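Local coordinates for protein RNA-dependent RNA polymerase (Farallon virus, PDB 6DX5) that probably acts as a viral RNA-directed RNA polymerase, of which this piece is the OTU-type cysteine protease domain, probably a deubiquitinase, at residues A[129-143]-A[154-168]. Numbering follows the deposited sequence.
Sequences AEMLASALNVTIVIW and VQKFGTDSVPRAFNI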
# COMPACT_ATOMS: atom_id res chain seq x y z
N ALA A 129 5.12 -7.07 8.70
CA ALA A 129 3.97 -7.99 8.71
C ALA A 129 4.10 -9.04 7.60
O ALA A 129 3.84 -10.23 7.82
CB ALA A 129 2.65 -7.22 8.53
N GLU A 130 4.49 -8.63 6.41
CA GLU A 130 4.64 -9.58 5.34
C GLU A 130 5.71 -10.62 5.68
O GLU A 130 5.55 -11.82 5.38
CB GLU A 130 5.00 -8.82 4.06
CG GLU A 130 5.44 -9.69 2.94
CD GLU A 130 5.66 -8.92 1.63
OE1 GLU A 130 6.02 -7.70 1.66
OE2 GLU A 130 5.41 -9.56 0.55
N MET A 131 6.81 -10.19 6.29
CA MET A 131 7.91 -11.10 6.60
C MET A 131 7.47 -12.11 7.64
O MET A 131 7.72 -13.32 7.50
CB MET A 131 9.10 -10.29 7.09
CG MET A 131 9.67 -9.34 5.97
SD MET A 131 10.93 -8.28 6.68
CE MET A 131 11.17 -7.06 5.29
N LEU A 132 6.83 -11.61 8.72
CA LEU A 132 6.41 -12.45 9.82
C LEU A 132 5.40 -13.48 9.35
O LEU A 132 5.44 -14.63 9.79
CB LEU A 132 5.78 -11.56 10.89
CG LEU A 132 6.81 -10.70 11.62
CD1 LEU A 132 6.06 -9.69 12.55
CD2 LEU A 132 7.69 -11.69 12.44
N ALA A 133 4.47 -13.08 8.46
CA ALA A 133 3.45 -14.01 7.99
C ALA A 133 4.09 -15.19 7.27
O ALA A 133 3.74 -16.35 7.53
CB ALA A 133 2.47 -13.29 7.06
N SER A 134 5.09 -14.91 6.41
CA SER A 134 5.79 -15.98 5.73
C SER A 134 6.74 -16.71 6.67
O SER A 134 6.82 -17.94 6.66
CB SER A 134 6.56 -15.43 4.53
OG SER A 134 5.68 -14.85 3.59
N ALA A 135 7.51 -15.96 7.47
CA ALA A 135 8.47 -16.62 8.36
C ALA A 135 7.77 -17.61 9.27
O ALA A 135 8.25 -18.72 9.47
CB ALA A 135 9.23 -15.59 9.22
N LEU A 136 6.63 -17.22 9.86
CA LEU A 136 6.01 -18.08 10.88
C LEU A 136 4.86 -18.90 10.32
O LEU A 136 4.26 -19.65 11.08
CB LEU A 136 5.51 -17.25 12.07
CG LEU A 136 6.59 -16.40 12.69
CD1 LEU A 136 6.01 -15.29 13.58
CD2 LEU A 136 7.53 -17.32 13.48
N ASN A 137 4.53 -18.76 9.03
CA ASN A 137 3.38 -19.46 8.42
C ASN A 137 2.06 -19.12 9.11
O ASN A 137 1.29 -20.01 9.47
CB ASN A 137 3.61 -20.98 8.41
CG ASN A 137 2.59 -21.69 7.56
OD1 ASN A 137 2.01 -21.09 6.63
ND2 ASN A 137 2.35 -22.96 7.86
N VAL A 138 1.80 -17.83 9.34
CA VAL A 138 0.57 -17.38 9.99
C VAL A 138 -0.04 -16.31 9.12
O VAL A 138 0.57 -15.83 8.16
CB VAL A 138 0.76 -16.83 11.41
CG1 VAL A 138 1.28 -17.88 12.32
CG2 VAL A 138 1.67 -15.56 11.43
N THR A 139 -1.28 -15.95 9.47
CA THR A 139 -2.00 -14.86 8.84
C THR A 139 -2.04 -13.66 9.78
O THR A 139 -2.42 -13.79 10.97
CB THR A 139 -3.39 -15.33 8.46
OG1 THR A 139 -3.23 -16.40 7.53
CG2 THR A 139 -4.19 -14.21 7.80
N ILE A 140 -1.67 -12.50 9.26
CA ILE A 140 -1.75 -11.26 10.03
C ILE A 140 -2.73 -10.35 9.31
O ILE A 140 -2.61 -10.15 8.08
CB ILE A 140 -0.37 -10.59 10.18
CG1 ILE A 140 0.54 -11.52 10.89
CG2 ILE A 140 -0.46 -9.27 11.03
CD1 ILE A 140 2.04 -11.09 10.86
N VAL A 141 -3.70 -9.80 10.05
CA VAL A 141 -4.69 -8.88 9.51
C VAL A 141 -4.42 -7.51 10.09
O VAL A 141 -4.28 -7.37 11.30
CB VAL A 141 -6.11 -9.35 9.85
CG1 VAL A 141 -7.08 -8.45 9.22
CG2 VAL A 141 -6.31 -10.81 9.39
N ILE A 142 -4.34 -6.49 9.23
CA ILE A 142 -4.11 -5.11 9.65
C ILE A 142 -5.40 -4.34 9.39
O ILE A 142 -5.81 -4.19 8.23
CB ILE A 142 -2.95 -4.44 8.90
CG1 ILE A 142 -1.68 -5.31 8.88
CG2 ILE A 142 -2.69 -3.05 9.53
CD1 ILE A 142 -0.98 -5.32 10.16
N TRP A 143 -6.04 -3.85 10.44
CA TRP A 143 -7.27 -3.09 10.30
C TRP A 143 -6.91 -1.61 10.45
O TRP A 143 -6.46 -1.19 11.53
CB TRP A 143 -8.31 -3.49 11.36
CG TRP A 143 -8.71 -4.92 11.39
CD1 TRP A 143 -8.03 -5.94 12.00
CD2 TRP A 143 -9.84 -5.51 10.74
NE1 TRP A 143 -8.69 -7.13 11.80
CE2 TRP A 143 -9.80 -6.89 11.02
CE3 TRP A 143 -10.89 -5.00 9.96
CZ2 TRP A 143 -10.77 -7.80 10.53
CZ3 TRP A 143 -11.88 -5.90 9.49
CH2 TRP A 143 -11.78 -7.28 9.75
N VAL A 154 -8.77 -2.77 5.18
CA VAL A 154 -8.10 -3.84 5.90
C VAL A 154 -7.32 -4.68 4.90
O VAL A 154 -7.78 -4.91 3.79
CB VAL A 154 -9.12 -4.67 6.70
CG1 VAL A 154 -10.20 -5.15 5.82
CG2 VAL A 154 -8.45 -5.83 7.40
N GLN A 155 -6.08 -5.07 5.28
CA GLN A 155 -5.21 -5.97 4.55
C GLN A 155 -4.94 -7.20 5.40
O GLN A 155 -4.97 -7.15 6.65
CB GLN A 155 -3.87 -5.34 4.19
CG GLN A 155 -3.92 -4.06 3.48
CD GLN A 155 -3.65 -2.87 4.41
OE1 GLN A 155 -2.54 -2.73 5.01
NE2 GLN A 155 -4.67 -2.02 4.56
N LYS A 156 -4.60 -8.28 4.71
CA LYS A 156 -4.38 -9.59 5.32
C LYS A 156 -3.18 -10.22 4.62
O LYS A 156 -3.19 -10.37 3.40
CB LYS A 156 -5.65 -10.43 5.17
CG LYS A 156 -5.66 -11.89 5.61
CD LYS A 156 -7.14 -12.32 5.57
CE LYS A 156 -7.48 -13.44 4.58
NZ LYS A 156 -6.46 -14.51 4.48
N PHE A 157 -2.12 -10.52 5.36
CA PHE A 157 -1.01 -11.30 4.86
C PHE A 157 -1.26 -12.73 5.26
O PHE A 157 -1.35 -13.01 6.46
CB PHE A 157 0.31 -10.81 5.44
CG PHE A 157 0.64 -9.40 5.07
CD1 PHE A 157 1.43 -9.15 3.95
CD2 PHE A 157 0.23 -8.32 5.83
CE1 PHE A 157 1.78 -7.86 3.59
CE2 PHE A 157 0.58 -7.02 5.46
CZ PHE A 157 1.37 -6.81 4.34
N GLY A 158 -1.41 -13.62 4.29
CA GLY A 158 -1.75 -14.99 4.57
C GLY A 158 -3.17 -15.32 4.14
O GLY A 158 -3.97 -14.44 3.83
N THR A 159 -3.47 -16.63 4.13
CA THR A 159 -4.73 -17.15 3.60
C THR A 159 -5.76 -17.56 4.64
O THR A 159 -6.85 -17.99 4.26
CB THR A 159 -4.47 -18.38 2.73
OG1 THR A 159 -3.77 -19.34 3.52
CG2 THR A 159 -3.65 -17.99 1.51
N ASP A 160 -5.45 -17.52 5.94
CA ASP A 160 -6.45 -17.92 6.93
C ASP A 160 -7.55 -16.87 7.07
O ASP A 160 -7.40 -15.72 6.65
CB ASP A 160 -5.81 -18.14 8.31
CG ASP A 160 -4.96 -19.39 8.38
OD1 ASP A 160 -5.46 -20.48 8.00
OD2 ASP A 160 -3.78 -19.27 8.82
N SER A 161 -8.65 -17.29 7.69
CA SER A 161 -9.75 -16.39 7.95
C SER A 161 -9.45 -15.55 9.18
O SER A 161 -8.55 -15.87 9.98
CB SER A 161 -11.03 -17.18 8.18
OG SER A 161 -10.78 -18.09 9.22
N VAL A 162 -10.23 -14.46 9.31
CA VAL A 162 -10.06 -13.54 10.43
C VAL A 162 -10.00 -14.26 11.77
O VAL A 162 -9.10 -13.96 12.57
CB VAL A 162 -11.13 -12.44 10.38
CG1 VAL A 162 -11.18 -11.70 11.69
CG2 VAL A 162 -10.82 -11.50 9.20
N PRO A 163 -10.93 -15.17 12.10
CA PRO A 163 -10.88 -15.78 13.45
C PRO A 163 -9.67 -16.70 13.66
O PRO A 163 -9.30 -16.99 14.81
CB PRO A 163 -12.22 -16.53 13.56
CG PRO A 163 -12.70 -16.68 12.18
CD PRO A 163 -12.18 -15.51 11.40
N ARG A 164 -8.99 -17.11 12.58
CA ARG A 164 -7.80 -17.93 12.68
C ARG A 164 -6.52 -17.12 12.44
O ARG A 164 -5.45 -17.70 12.20
CB ARG A 164 -7.93 -19.09 11.69
CG ARG A 164 -8.93 -20.15 12.13
CD ARG A 164 -8.18 -21.32 12.80
NE ARG A 164 -7.35 -22.07 11.84
CZ ARG A 164 -6.22 -22.72 12.15
NH1 ARG A 164 -5.78 -22.71 13.41
NH2 ARG A 164 -5.54 -23.36 11.21
N ALA A 165 -6.60 -15.80 12.50
CA ALA A 165 -5.49 -14.92 12.18
C ALA A 165 -5.09 -14.09 13.40
O ALA A 165 -5.78 -14.05 14.42
CB ALA A 165 -5.87 -14.01 11.02
N PHE A 166 -3.95 -13.41 13.30
CA PHE A 166 -3.53 -12.46 14.32
C PHE A 166 -3.97 -11.10 13.82
O PHE A 166 -3.58 -10.69 12.73
CB PHE A 166 -2.02 -12.55 14.53
CG PHE A 166 -1.60 -13.90 15.03
CD1 PHE A 166 -1.69 -14.20 16.38
CD2 PHE A 166 -1.26 -14.91 14.14
CE1 PHE A 166 -1.38 -15.46 16.87
CE2 PHE A 166 -0.92 -16.17 14.59
CZ PHE A 166 -0.97 -16.46 15.96
N ASN A 167 -4.83 -10.43 14.58
CA ASN A 167 -5.50 -9.22 14.12
C ASN A 167 -4.85 -8.03 14.81
O ASN A 167 -4.73 -8.00 16.05
CB ASN A 167 -7.01 -9.26 14.44
CG ASN A 167 -7.78 -10.21 13.55
OD1 ASN A 167 -8.16 -9.86 12.43
ND2 ASN A 167 -7.97 -11.44 14.03
N ILE A 168 -4.47 -7.03 14.03
CA ILE A 168 -3.81 -5.85 14.57
C ILE A 168 -4.55 -4.64 14.07
O ILE A 168 -5.01 -4.64 12.93
CB ILE A 168 -2.33 -5.88 14.15
CG1 ILE A 168 -1.67 -7.11 14.81
CG2 ILE A 168 -1.62 -4.56 14.45
CD1 ILE A 168 -0.22 -7.14 14.72
O HOH W 1 -2.83 -17.70 11.32
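Chi1 of -57° in Trp143 and -74° in Asn167 sets each side chain beside its own backbone N, bringing indole NE1 to Asn167 OD1 (2.9 Å). The acceptor lies in the indole plane, whereas NE1 is tilted from the plane of the amide carbonyl. Asn167 ND2 bonds Val162 O (3.1 Å), so both ends of the amide are held; Ala165 N also bonds Val162 O, from the other side of that carbonyl's plane. Val154 CG2 makes a CH-pi contact over the indole, 3.8 Å from the centroid of its six-membered ring, and presses tightly on Val141 CG1 (3.5 Å). Strand 140-145 lies between its antiparallel hairpin partner 151-157 and the parallel strand 166-171 in the mixed sheet of the OTU protease fold. On the face bearing Ile140 and Ile142, helix 126-136 covers Phe157: backbone of Glu130 lies over the ring, and Glu130 CB touches CE1 of Phe157 (3.4 Å). The Glu130 carboxylate turns away to Gly73 N. Thr139 OG1 accepts from Asp160 N (3.0 Å) and donates to Asp160 OD2 from above the carboxylate plane, while a water joins Thr139 N, Asp160 OD2 and Arg164 O. Val138 CG1 meets Phe166 CE2 (3.6 Å); the Phe166 side chain borders a bound dithiothreitol.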